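Local coordinates for protein insect group II chitinase (Ostrinia furnacalis, PDB 5Y2A) that probably hydrolyses beta-1,4 bonds of chitin in insects, this being the second GH18 catalytic domain of a group II chitinase, at residues A169-I174 with V228-N233; A165-S170 with Y176-P181; E151-F156 with N186-S191. One frame throughout, in Å; residues are numbered along the deposited sequence.

Contact 1. Residues A169-I174 with V228-N233; sequences ASKRVI and VNYWIN. With NAG (2-acetamido-2-deoxy-beta-D-glucopyranose), chain C.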
loop_
_atom_site.group_PDB
_atom_site.type_symbol
_atom_site.label_atom_id
_atom_site.label_comp_id
_atom_site.label_asym_id
_atom_site.label_seq_id
_atom_site.Cartn_x
_atom_site.Cartn_y
_atom_site.Cartn_z
ATOM N N ALA A 169 -20.689 3.823 5.102
ATOM C CA ALA A 169 -21.190 4.493 6.294
ATOM C C ALA A 169 -21.052 6.009 6.204
ATOM O O ALA A 169 -21.228 6.700 7.214
ATOM C CB ALA A 169 -20.459 3.984 7.536
ATOM N N SER A 170 -20.688 6.531 5.038
ATOM C CA SER A 170 -20.556 7.969 4.821
ATOM C C SER A 170 -21.887 8.513 4.324
ATOM O O SER A 170 -22.407 8.040 3.310
ATOM C CB SER A 170 -19.453 8.263 3.806
ATOM O OG SER A 170 -19.594 9.571 3.265
ATOM N N LYS A 171 -22.443 9.496 5.038
ATOM C CA LYS A 171 -23.693 10.102 4.588
ATOM C C LYS A 171 -23.568 10.579 3.147
ATOM O O LYS A 171 -24.419 10.279 2.301
ATOM C CB LYS A 171 -24.085 11.270 5.495
ATOM C CG LYS A 171 -25.393 11.944 5.065
ATOM C CD LYS A 171 -25.642 13.235 5.821
ATOM C CE LYS A 171 -26.960 13.884 5.403
ATOM N NZ LYS A 171 -27.112 14.003 3.928
ATOM N N ARG A 172 -22.494 11.317 2.858
ATOM C CA ARG A 172 -22.223 11.805 1.507
ATOM C C ARG A 172 -22.297 10.689 0.471
ATOM O O ARG A 172 -23.011 10.801 -0.534
ATOM C CB ARG A 172 -20.844 12.466 1.475
ATOM C CG ARG A 172 -20.434 12.984 0.115
ATOM C CD ARG A 172 -19.074 13.668 0.149
ATOM N NE ARG A 172 -18.716 14.163 -1.178
ATOM C CZ ARG A 172 -17.633 13.803 -1.857
ATOM N NH1 ARG A 172 -16.774 12.933 -1.340
ATOM N NH2 ARG A 172 -17.408 14.318 -3.061
ATOM N N VAL A 173 -21.553 9.599 0.698
ATOM C CA VAL A 173 -21.510 8.509 -0.276
ATOM C C VAL A 173 -22.863 7.818 -0.374
ATOM O O VAL A 173 -23.294 7.423 -1.464
ATOM C CB VAL A 173 -20.392 7.506 0.080
ATOM C CG1 VAL A 173 -20.419 6.311 -0.868
ATOM C CG2 VAL A 173 -19.025 8.184 0.040
ATOM N N ILE A 174 -23.541 7.630 0.759
ATOM C CA ILE A 174 -24.853 6.989 0.733
ATOM C C ILE A 174 -25.801 7.765 -0.172
ATOM O O ILE A 174 -26.509 7.181 -1.002
ATOM C CB ILE A 174 -25.415 6.855 2.158
ATOM C CG1 ILE A 174 -24.591 5.832 2.951
ATOM C CG2 ILE A 174 -26.894 6.453 2.119
ATOM C CD1 ILE A 174 -24.690 6.002 4.441
ATOM N N VAL A 228 -26.671 4.194 11.196
ATOM C CA VAL A 228 -27.764 3.230 11.264
ATOM C C VAL A 228 -29.101 3.942 11.122
ATOM O O VAL A 228 -29.961 3.533 10.332
ATOM C CB VAL A 228 -27.688 2.416 12.568
ATOM C CG1 VAL A 228 -28.955 1.588 12.756
ATOM C CG2 VAL A 228 -26.459 1.507 12.563
ATOM N N ASN A 229 -29.296 5.018 11.885
ATOM C CA ASN A 229 -30.555 5.748 11.801
ATOM C C ASN A 229 -30.740 6.393 10.435
ATOM O O ASN A 229 -31.871 6.485 9.942
ATOM C CB ASN A 229 -30.627 6.785 12.920
ATOM C CG ASN A 229 -30.990 6.162 14.246
ATOM O OD1 ASN A 229 -32.141 5.792 14.469
ATOM N ND2 ASN A 229 -30.009 6.028 15.132
ATOM N N TYR A 230 -29.646 6.812 9.793
ATOM C CA TYR A 230 -29.764 7.396 8.461
ATOM C C TYR A 230 -30.259 6.368 7.449
ATOM O O TYR A 230 -31.137 6.668 6.633
ATOM C CB TYR A 230 -28.422 7.981 8.019
ATOM C CG TYR A 230 -28.530 8.921 6.839
ATOM C CD1 TYR A 230 -29.203 10.136 6.951
ATOM C CD2 TYR A 230 -27.967 8.590 5.608
ATOM C CE1 TYR A 230 -29.304 11.000 5.872
ATOM C CE2 TYR A 230 -28.064 9.450 4.523
ATOM C CZ TYR A 230 -28.732 10.653 4.664
ATOM O OH TYR A 230 -28.830 11.511 3.590
ATOM N N TRP A 231 -29.714 5.149 7.489
ATOM C CA TRP A 231 -30.207 4.092 6.609
ATOM C C TRP A 231 -31.680 3.798 6.871
ATOM O O TRP A 231 -32.464 3.624 5.928
ATOM C CB TRP A 231 -29.371 2.823 6.781
ATOM C CG TRP A 231 -28.156 2.831 5.926
ATOM C CD1 TRP A 231 -26.941 3.371 6.229
ATOM C CD2 TRP A 231 -28.046 2.310 4.602
ATOM N NE1 TRP A 231 -26.073 3.196 5.180
ATOM C CE2 TRP A 231 -26.731 2.557 4.164
ATOM C CE3 TRP A 231 -28.935 1.663 3.738
ATOM C CZ2 TRP A 231 -26.284 2.182 2.901
ATOM C CZ3 TRP A 231 -28.482 1.277 2.489
ATOM C CH2 TRP A 231 -27.168 1.537 2.083
ATOM N N ILE A 232 -32.072 3.741 8.145
ATOM C CA ILE A 232 -33.474 3.507 8.484
ATOM C C ILE A 232 -34.347 4.627 7.928
ATOM O O ILE A 232 -35.376 4.381 7.290
ATOM C CB ILE A 232 -33.645 3.373 10.009
ATOM C CG1 ILE A 232 -32.882 2.156 10.537
ATOM C CG2 ILE A 232 -35.129 3.288 10.374
ATOM C CD1 ILE A 232 -32.873 2.048 12.058
ATOM N N ASN A 233 -33.939 5.876 8.157
ATOM C CA ASN A 233 -34.707 7.019 7.677
ATOM C C ASN A 233 -34.726 7.114 6.162
ATOM O O ASN A 233 -35.644 7.725 5.607
ATOM C CB ASN A 233 -34.153 8.307 8.274
ATOM C CG ASN A 233 -34.333 8.367 9.768
ATOM O OD1 ASN A 233 -35.172 7.661 10.323
ATOM N ND2 ASN A 233 -33.551 9.210 10.429
HETATM C C1 NAG C . -28.733 7.987 18.160
HETATM C C2 NAG C . -28.781 8.757 19.473
HETATM C C3 NAG C . -30.212 9.213 19.771
HETATM C C4 NAG C . -30.825 9.946 18.582
HETATM C C5 NAG C . -30.635 9.138 17.301
HETATM C C6 NAG C . -31.073 9.879 16.057
HETATM C C7 NAG C . -27.293 8.393 21.388
HETATM C C8 NAG C . -26.928 7.483 22.522
HETATM N N2 NAG C . -28.271 7.967 20.582
HETATM O O3 NAG C . -30.175 10.047 20.924
HETATM O O4 NAG C . -32.237 10.054 18.740
HETATM O O5 NAG C . -29.255 8.791 17.122
HETATM O O6 NAG C . -30.212 10.973 15.767
HETATM O O7 NAG C . -26.719 9.459 21.202
#
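Lys171 and Ile174, in the first turn of helix 171-177, pack side chain to side chain against Tyr230 and Trp231 of helix 224-233, a contact in the GH18 TIM barrel between the helix after strand 162-167 and the one between strands 189-192 and 241-254. The Lys171 chain runs across the Tyr230 ring at about a right angle. Its CG lies over one face, 4.0 Å from the ring centroid and displaced toward the rim, a CH-pi contact. The chain stays extended until chi4 (-50°) bends it, and that bend brings Lys171 NZ to Tyr230 OH, to which it donates at 3.0 Å. Both polar ends also meet Asp175, which forms a salt bridge with the lysine and a hydrogen bond with the phenol, so ammonium, hydroxyl and carboxylate make a small polar cluster at the partly exposed side of the contact. Ile174 is buried and splits its branches: CG2 reaches the edge of the Tyr230 ring, 4.0 Å from Tyr230 CE2, while Ile174 CD1 comes obliquely to 3.2 Å from Trp231 NE1. Ser170 is the N-cap: its OG accepts from Val173 N, almost straight. The second helix also carries Asn229, whose ND2, bonded to Asn225 O, lies 3.5 Å from O5 of a glycan sugar, probably N-linked.

Contact 2. Residues A165-S170 with Y176-P181; sequences AAVSAS and YAYNVP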
loop_
_atom_site.group_PDB
_atom_site.type_symbol
_atom_site.label_atom_id
_atom_site.label_comp_id
_atom_site.label_asym_id
_atom_site.label_seq_id
_atom_site.Cartn_x
_atom_site.Cartn_y
_atom_site.Cartn_z
ATOM N N ALA A 165 -24.912 -7.089 0.333
ATOM C CA ALA A 165 -23.977 -6.057 -0.079
ATOM C C ALA A 165 -23.362 -5.406 1.145
ATOM O O ALA A 165 -24.033 -5.212 2.164
ATOM C CB ALA A 165 -24.657 -4.989 -0.950
ATOM N N ALA A 166 -22.081 -5.067 1.027
ATOM C CA ALA A 166 -21.413 -4.200 1.988
ATOM C C ALA A 166 -21.473 -2.769 1.464
ATOM O O ALA A 166 -21.152 -2.518 0.300
ATOM C CB ALA A 166 -19.967 -4.644 2.190
ATOM N N VAL A 167 -21.871 -1.830 2.325
ATOM C CA VAL A 167 -22.219 -0.483 1.893
ATOM C C VAL A 167 -21.557 0.566 2.777
ATOM O O VAL A 167 -21.175 0.309 3.920
ATOM C CB VAL A 167 -23.743 -0.266 1.895
ATOM C CG1 VAL A 167 -24.422 -1.257 0.960
ATOM C CG2 VAL A 167 -24.262 -0.412 3.310
ATOM N N SER A 168 -21.476 1.780 2.235
ATOM C CA SER A 168 -20.773 2.875 2.883
ATOM C C SER A 168 -21.484 3.341 4.148
ATOM O O SER A 168 -22.714 3.296 4.253
ATOM C CB SER A 168 -20.642 4.056 1.916
ATOM O OG SER A 168 -20.024 5.162 2.550
ATOM N N ALA A 169 -20.689 3.823 5.102
ATOM C CA ALA A 169 -21.190 4.493 6.294
ATOM C C ALA A 169 -21.052 6.009 6.204
ATOM O O ALA A 169 -21.228 6.700 7.214
ATOM C CB ALA A 169 -20.459 3.984 7.536
ATOM N N SER A 170 -20.688 6.531 5.038
ATOM C CA SER A 170 -20.556 7.969 4.821
ATOM C C SER A 170 -21.887 8.513 4.324
ATOM O O SER A 170 -22.407 8.040 3.310
ATOM C CB SER A 170 -19.453 8.263 3.806
ATOM O OG SER A 170 -19.594 9.571 3.265
ATOM N N TYR A 176 -25.084 9.622 -2.684
ATOM C CA TYR A 176 -24.679 9.486 -4.075
ATOM C C TYR A 176 -24.910 8.087 -4.632
ATOM O O TYR A 176 -25.189 7.941 -5.828
ATOM C CB TYR A 176 -23.198 9.829 -4.213
ATOM C CG TYR A 176 -22.836 11.295 -4.321
ATOM C CD1 TYR A 176 -23.291 12.076 -5.379
ATOM C CD2 TYR A 176 -22.018 11.889 -3.376
ATOM C CE1 TYR A 176 -22.930 13.408 -5.490
ATOM C CE2 TYR A 176 -21.657 13.221 -3.471
ATOM C CZ TYR A 176 -22.119 13.977 -4.530
ATOM O OH TYR A 176 -21.750 15.301 -4.617
ATOM N N ALA A 177 -24.775 7.048 -3.807
ATOM C CA ALA A 177 -24.571 5.700 -4.323
ATOM C C ALA A 177 -25.808 4.816 -4.298
ATOM O O ALA A 177 -25.930 3.932 -5.152
ATOM C CB ALA A 177 -23.454 4.996 -3.534
ATOM N N TYR A 178 -26.719 4.995 -3.341
ATOM C CA TYR A 178 -27.678 3.945 -3.014
ATOM C C TYR A 178 -29.122 4.396 -3.186
ATOM O O TYR A 178 -29.532 5.431 -2.648
ATOM C CB TYR A 178 -27.457 3.449 -1.582
ATOM C CG TYR A 178 -26.051 2.949 -1.334
ATOM C CD1 TYR A 178 -25.498 1.957 -2.138
ATOM C CD2 TYR A 178 -25.285 3.458 -0.298
ATOM C CE1 TYR A 178 -24.208 1.492 -1.917
ATOM C CE2 TYR A 178 -23.993 2.999 -0.070
ATOM C CZ TYR A 178 -23.466 2.015 -0.884
ATOM O OH TYR A 178 -22.184 1.557 -0.657
ATOM N N ASN A 179 -29.880 3.602 -3.938
ATOM C CA ASN A 179 -31.338 3.584 -3.880
ATOM C C ASN A 179 -31.689 2.708 -2.686
ATOM O O ASN A 179 -31.866 1.495 -2.808
ATOM C CB ASN A 179 -31.924 3.042 -5.179
ATOM C CG ASN A 179 -33.450 3.048 -5.195
ATOM O OD1 ASN A 179 -34.103 2.973 -4.154
ATOM N ND2 ASN A 179 -34.022 3.133 -6.392
ATOM N N VAL A 180 -31.781 3.335 -1.512
ATOM C CA VAL A 180 -31.895 2.569 -0.270
ATOM C C VAL A 180 -33.142 1.692 -0.235
ATOM O O VAL A 180 -33.024 0.509 0.122
ATOM C CB VAL A 180 -31.790 3.511 0.941
ATOM C CG1 VAL A 180 -32.118 2.761 2.226
ATOM C CG2 VAL A 180 -30.389 4.122 1.006
ATOM N N PRO A 181 -34.345 2.182 -0.579
ATOM C CA PRO A 181 -35.519 1.286 -0.533
ATOM C C PRO A 181 -35.394 0.066 -1.433
ATOM O O PRO A 181 -35.800 -1.035 -1.036
ATOM C CB PRO A 181 -36.672 2.203 -0.973
ATOM C CG PRO A 181 -36.214 3.572 -0.633
ATOM C CD PRO A 181 -34.739 3.566 -0.903
HETATM O O HOH W 1 -21.255 -0.612 -1.682
#
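Tyr178 meets Val167 and Ser168 with the phenol end of its side chain, which spans the gap from the end of helix 171-177 to these two residues. From CB the side chain leaves with CG anti to the carbonyl carbon (chi1 -57°), and the ring projects to the strand over a separation of 8.6 Å between the CA atoms of Val167 and Tyr178. One face of the ring is covered from its own segment: Ala177 CB sits over its centre, 3.7 Å above the plane. Further out, CE1 comes near Val167 CG1 and CE2 near Val167 CB, while Tyr178 CZ lies 3.6 Å from Val167 CB. The methyl CG1 makes an off-centre CH-pi contact with the ring.

Strand 162-167 is one of the parallel strands of the GH18 TIM barrel, hydrogen-bonded on its two edges to strands 119-123 and 189-192. The tyrosine thus packs beside the loop that leads into helix 171-177, and Trp231 from helix 224-233 meets both its ring and Val167.

At the tip, Tyr178 OH accepts a hydrogen bond from Ser168 N, 3.0 Å away with an N-H...O angle of 152°, the amide lying near the ring plane. The same hydroxyl donates to a water 2.6 Å from Tyr178 OH, also in the ring plane, and that water donates to Ala166 O at 2.8 Å. The buried phenol oxygen thus donates one bond and accepts another. Just beyond, Ser168 OG, anti to its own N (chi1 177°), accepts from Ser170 N at 2.9 Å, closing an ST turn.

Contact 3. Residues E151-F156 with N186-S191; sequences ELRKAF and NLDWIS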
loop_
_atom_site.group_PDB
_atom_site.type_symbol
_atom_site.label_atom_id
_atom_site.label_comp_id
_atom_site.label_asym_id
_atom_site.label_seq_id
_atom_site.Cartn_x
_atom_site.Cartn_y
_atom_site.Cartn_z
ATOM N N GLU A 151 -31.653 -7.656 -10.769
ATOM C CA GLU A 151 -31.514 -8.758 -11.715
ATOM C C GLU A 151 -30.811 -9.948 -11.085
ATOM O O GLU A 151 -31.179 -11.099 -11.351
ATOM C CB GLU A 151 -30.779 -8.277 -12.963
ATOM C CG GLU A 151 -31.587 -7.246 -13.731
ATOM C CD GLU A 151 -30.732 -6.323 -14.565
ATOM O OE1 GLU A 151 -29.522 -6.600 -14.720
ATOM O OE2 GLU A 151 -31.268 -5.302 -15.046
ATOM N N LEU A 152 -29.803 -9.698 -10.243
ATOM C CA LEU A 152 -29.217 -10.783 -9.462
ATOM C C LEU A 152 -30.255 -11.413 -8.540
ATOM O O LEU A 152 -30.291 -12.637 -8.381
ATOM C CB LEU A 152 -28.025 -10.273 -8.652
ATOM C CG LEU A 152 -26.717 -10.025 -9.408
ATOM C CD1 LEU A 152 -25.794 -9.096 -8.611
ATOM C CD2 LEU A 152 -26.027 -11.344 -9.698
ATOM N N ARG A 153 -31.098 -10.586 -7.916
ATOM C CA ARG A 153 -32.144 -11.105 -7.035
ATOM C C ARG A 153 -33.049 -12.097 -7.761
ATOM O O ARG A 153 -33.330 -13.186 -7.248
ATOM C CB ARG A 153 -32.963 -9.945 -6.458
ATOM C CG ARG A 153 -34.220 -10.369 -5.698
ATOM C CD ARG A 153 -33.923 -10.737 -4.256
ATOM N NE ARG A 153 -33.432 -12.101 -4.105
ATOM C CZ ARG A 153 -32.615 -12.501 -3.136
ATOM N NH1 ARG A 153 -32.176 -11.635 -2.232
ATOM N NH2 ARG A 153 -32.232 -13.769 -3.075
ATOM N N LYS A 154 -33.521 -11.739 -8.958
ATOM C CA LYS A 154 -34.413 -12.646 -9.680
ATOM C C LYS A 154 -33.706 -13.943 -10.056
ATOM O O LYS A 154 -34.259 -15.034 -9.881
ATOM C CB LYS A 154 -35.033 -11.971 -10.905
ATOM C CG LYS A 154 -36.094 -10.935 -10.538
ATOM C CD LYS A 154 -37.005 -10.613 -11.721
ATOM C CE LYS A 154 -38.117 -9.628 -11.333
ATOM N NZ LYS A 154 -39.168 -10.211 -10.437
ATOM N N ALA A 155 -32.482 -13.849 -10.577
ATOM C CA ALA A 155 -31.780 -15.069 -10.967
ATOM C C ALA A 155 -31.432 -15.921 -9.753
ATOM O O ALA A 155 -31.528 -17.153 -9.806
ATOM C CB ALA A 155 -30.520 -14.729 -11.764
ATOM N N PHE A 156 -31.022 -15.289 -8.649
ATOM C CA PHE A 156 -30.648 -16.061 -7.465
ATOM C C PHE A 156 -31.850 -16.777 -6.857
ATOM O O PHE A 156 -31.700 -17.880 -6.316
ATOM C CB PHE A 156 -29.986 -15.157 -6.419
ATOM C CG PHE A 156 -28.520 -14.886 -6.671
ATOM C CD1 PHE A 156 -27.970 -15.042 -7.934
ATOM C CD2 PHE A 156 -27.692 -14.479 -5.635
ATOM C CE1 PHE A 156 -26.627 -14.792 -8.159
ATOM C CE2 PHE A 156 -26.345 -14.224 -5.853
ATOM C CZ PHE A 156 -25.813 -14.385 -7.116
ATOM N N ASN A 186 -34.358 -5.919 -2.023
ATOM C CA ASN A 186 -33.793 -6.951 -2.882
ATOM C C ASN A 186 -32.610 -7.692 -2.268
ATOM O O ASN A 186 -32.198 -8.722 -2.814
ATOM C CB ASN A 186 -33.381 -6.344 -4.229
ATOM C CG ASN A 186 -34.577 -6.071 -5.138
ATOM O OD1 ASN A 186 -35.145 -6.991 -5.715
ATOM N ND2 ASN A 186 -34.951 -4.807 -5.268
ATOM N N LEU A 187 -32.048 -7.214 -1.163
ATOM C CA LEU A 187 -30.910 -7.871 -0.530
ATOM C C LEU A 187 -31.355 -8.672 0.687
ATOM O O LEU A 187 -32.259 -8.258 1.418
ATOM C CB LEU A 187 -29.855 -6.846 -0.113
ATOM C CG LEU A 187 -29.212 -6.055 -1.248
ATOM C CD1 LEU A 187 -28.309 -4.967 -0.679
ATOM C CD2 LEU A 187 -28.426 -6.983 -2.171
ATOM N N ASP A 188 -30.703 -9.821 0.906
ATOM C CA ASP A 188 -30.964 -10.612 2.104
ATOM C C ASP A 188 -30.429 -9.932 3.358
ATOM O O ASP A 188 -30.972 -10.136 4.450
ATOM C CB ASP A 188 -30.363 -12.010 1.961
ATOM C CG ASP A 188 -31.064 -12.835 0.893
ATOM O OD1 ASP A 188 -32.227 -13.236 1.111
ATOM O OD2 ASP A 188 -30.455 -13.080 -0.164
ATOM N N TRP A 189 -29.362 -9.148 3.233
ATOM C CA TRP A 189 -28.943 -8.260 4.310
ATOM C C TRP A 189 -28.047 -7.182 3.727
ATOM O O TRP A 189 -27.493 -7.326 2.632
ATOM C CB TRP A 189 -28.238 -9.011 5.456
ATOM C CG TRP A 189 -26.938 -9.672 5.085
ATOM C CD1 TRP A 189 -25.688 -9.120 5.138
ATOM C CD2 TRP A 189 -26.764 -11.019 4.627
ATOM N NE1 TRP A 189 -24.748 -10.038 4.727
ATOM C CE2 TRP A 189 -25.383 -11.210 4.408
ATOM C CE3 TRP A 189 -27.644 -12.078 4.371
ATOM C CZ2 TRP A 189 -24.861 -12.416 3.938
ATOM C CZ3 TRP A 189 -27.125 -13.277 3.905
ATOM C CH2 TRP A 189 -25.744 -13.435 3.697
ATOM N N ILE A 190 -27.944 -6.084 4.466
ATOM C CA ILE A 190 -27.092 -4.956 4.117
ATOM C C ILE A 190 -26.045 -4.842 5.213
ATOM O O ILE A 190 -26.378 -4.555 6.368
ATOM C CB ILE A 190 -27.894 -3.657 3.981
ATOM C CG1 ILE A 190 -28.864 -3.742 2.801
ATOM C CG2 ILE A 190 -26.977 -2.471 3.829
ATOM C CD1 ILE A 190 -29.897 -2.651 2.818
ATOM N N SER A 191 -24.785 -5.076 4.867
ATOM C CA SER A 191 -23.699 -4.966 5.836
ATOM C C SER A 191 -23.179 -3.533 5.809
ATOM O O SER A 191 -22.492 -3.130 4.866
ATOM C CB SER A 191 -22.585 -5.967 5.536
ATOM O OG SER A 191 -22.949 -7.281 5.955
#
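Helix 141-159 passes the junction between helix 180-186 and strand 189-192, with the CA atoms of Arg153 and Asn186 6.1 Å apart. In the GH18 TIM barrel this is a place where an outer helix meets the turn that leads into a barrel strand. Arg153 carries the contact. Its chain bends at chi2 (84°) and chi3 (-82°), which curls it so that the guanidinium edge faces Asn186 O and Asp188. Arg153 CG passes 3.5 Å from Asn186 OD1, while Asn186 ND2 is bonded to Ala182 O. Arg153 NH1 is shared between two acceptors: Asn186 O, at 3.0 Å and approached from above the carbonyl plane, and Asp188 OD2. The guanidinium also has weak bonds from NH2 to Asn157 OD1 and to Asp188 OD2. Asp188 OD2 additionally accepts from Leu163 N on strand 162-167, so one carboxylate oxygen links the helix to the neighbouring strand. The carboxylate stands almost perpendicular to the guanidinium, and in the salt bridge Arg153 NH1 reaches Asp188 OD2 from 61° above the carboxylate plane, at 3.1 Å.

All three contacts belong to the same TIM barrel but at different depths. Contact 2 is entirely buried, whereas contacts 1 and 3 mix buried and partly exposed residues. Contacts 1 and 2 are close neighbours, their centres about 7 Å apart; they share Ala169 and Ser170 as well as helix 171-177, and Trp231 of contact 1 packs on Val167 of contact 2. The centres of contacts 1 and 3 are about 20 Å apart, while strands 162-167 and 189-192, adjacent in the barrel, connect contact 3 to contact 2. The chemistry follows the position: a charged bridge in contact 3, aromatic-aliphatic packing beside a lysine-tyrosine bond in contact 1, and a buried phenol bonded to backbone and water in contact 2.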